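PDB 6EP3: Lmo0651 protein, which controls expression of the Agr system of Listeria monocytogenes and mediates virulence, probably as a transcription factor that binds specific regulatory DNA sequences. Local coordinates for residues A93-A98 with L138-F143. Residues are numbered along the deposited sequence; the frame is centred on the assembly and turned at random.
Sequences AAIAKA and LCLISF
Ala94 and Ile95 of helix 77-101 pack against Leu140, Ile141 and Phe143 of segment 138-143, inside the all-helical FCD domain of this GntR-family regulator. The two helix segments run broadly in the same direction, their axes crossing at 38° with a closest approach of 8.6 Å. Small residues permit this spacing: the CB of Ala94 points at the opposing backbone and rests 3.5 Å from Leu140 O and 3.6 Å from Ile141 O. One helical turn on, the CB of Ala98 lies 3.7 Å from Phe143 O, so methyls meet carbonyl oxygens at two levels. Ile95 supplies the larger hydrophobic piece. From its CB, CG2 is set anti to the backbone N and meets nothing in 138-143, while CG1 lies anti to the carbonyl carbon (chi1 -60°) and the turn about CB-CG1 (chi2 -48°) brings CD1 to the rim of the Phe143 ring. There CD1 sits near the ring plane, 3.9 Å from Phe143 CD2, and touches both the Leu140 methyl CD2 and Leu140 O, each at 4.1 Å. The same isoleucine packs on Ile195, Arg199 and Ile202 of helix 195-219, which makes it a meeting point of three helices. Two residues on, and on another side of the helix, Lys97 NZ hydrogen-bonds to Ala144 O and forms a salt bridge with Glu85 OE2 of the second subunit, which joins this helix to its dimer partner. Cys139 O lies over one face of the Phe143 ring, toward its rim, and accepts a 2.8 Å hydrogen bond from Ser142 OG.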
# COMPACT_ATOMS: atom_id res chain seq x y z
N ALA B 93 1.86 -15.51 -1.65
CA ALA B 93 3.09 -15.39 -0.89
C ALA B 93 2.85 -15.62 0.60
O ALA B 93 3.71 -16.19 1.29
CB ALA B 93 3.74 -14.03 -1.13
N ALA B 94 1.70 -15.19 1.11
CA ALA B 94 1.38 -15.45 2.51
C ALA B 94 1.33 -16.94 2.79
O ALA B 94 1.94 -17.43 3.75
CB ALA B 94 0.05 -14.79 2.88
N ILE B 95 0.62 -17.68 1.94
CA ILE B 95 0.50 -19.12 2.15
C ILE B 95 1.86 -19.79 2.00
O ILE B 95 2.23 -20.68 2.78
CB ILE B 95 -0.55 -19.72 1.20
CG1 ILE B 95 -1.92 -19.09 1.47
CG2 ILE B 95 -0.67 -21.22 1.41
CD1 ILE B 95 -2.28 -19.05 2.94
N ALA B 96 2.65 -19.36 1.01
CA ALA B 96 3.97 -19.94 0.81
C ALA B 96 4.87 -19.70 2.01
O ALA B 96 5.58 -20.61 2.47
CB ALA B 96 4.60 -19.37 -0.46
N LYS B 97 4.88 -18.47 2.54
CA LYS B 97 5.72 -18.17 3.69
C LYS B 97 5.28 -18.96 4.91
O LYS B 97 6.12 -19.53 5.62
CB LYS B 97 5.68 -16.67 3.98
CG LYS B 97 6.63 -16.22 5.09
CD LYS B 97 6.42 -14.76 5.45
CE LYS B 97 7.32 -14.33 6.60
NZ LYS B 97 6.97 -12.97 7.08
N ALA B 98 3.97 -19.01 5.17
CA ALA B 98 3.49 -19.75 6.33
C ALA B 98 3.86 -21.22 6.24
O ALA B 98 4.33 -21.82 7.22
CB ALA B 98 1.97 -19.59 6.47
N LEU B 138 -8.34 -11.36 3.83
CA LEU B 138 -7.42 -10.69 4.74
C LEU B 138 -6.85 -11.66 5.76
O LEU B 138 -5.69 -11.54 6.16
CB LEU B 138 -8.12 -9.54 5.47
CG LEU B 138 -8.42 -8.26 4.69
CD1 LEU B 138 -9.20 -7.29 5.56
CD2 LEU B 138 -7.14 -7.62 4.18
N CYS B 139 -7.65 -12.62 6.21
CA CYS B 139 -7.17 -13.65 7.12
C CYS B 139 -6.11 -14.52 6.45
O CYS B 139 -5.05 -14.82 7.03
CB CYS B 139 -8.35 -14.49 7.61
SG CYS B 139 -7.96 -15.61 8.93
N LEU B 140 -6.39 -14.93 5.21
CA LEU B 140 -5.37 -15.63 4.43
C LEU B 140 -4.07 -14.84 4.37
O LEU B 140 -2.98 -15.40 4.57
CB LEU B 140 -5.88 -15.88 3.01
CG LEU B 140 -6.89 -17.01 2.83
CD1 LEU B 140 -7.23 -17.17 1.36
CD2 LEU B 140 -6.33 -18.30 3.40
N ILE B 141 -4.17 -13.54 4.13
CA ILE B 141 -2.96 -12.72 4.00
C ILE B 141 -2.28 -12.55 5.35
O ILE B 141 -1.04 -12.55 5.44
CB ILE B 141 -3.31 -11.36 3.36
CG1 ILE B 141 -3.83 -11.58 1.95
CG2 ILE B 141 -2.09 -10.45 3.35
CD1 ILE B 141 -4.09 -10.32 1.20
N SER B 142 -3.06 -12.40 6.42
CA SER B 142 -2.50 -12.28 7.76
C SER B 142 -1.74 -13.52 8.16
O SER B 142 -0.90 -13.46 9.06
CB SER B 142 -3.61 -12.01 8.77
OG SER B 142 -4.18 -13.24 9.21
N PHE B 143 -2.03 -14.65 7.51
CA PHE B 143 -1.21 -15.83 7.77
C PHE B 143 0.28 -15.58 7.53
O PHE B 143 1.11 -16.33 8.05
CB PHE B 143 -1.69 -17.01 6.91
CG PHE B 143 -3.00 -17.60 7.36
CD1 PHE B 143 -3.55 -17.23 8.58
CD2 PHE B 143 -3.67 -18.51 6.57
CE1 PHE B 143 -4.76 -17.77 9.00
CE2 PHE B 143 -4.87 -19.05 6.98
CZ PHE B 143 -5.42 -18.68 8.20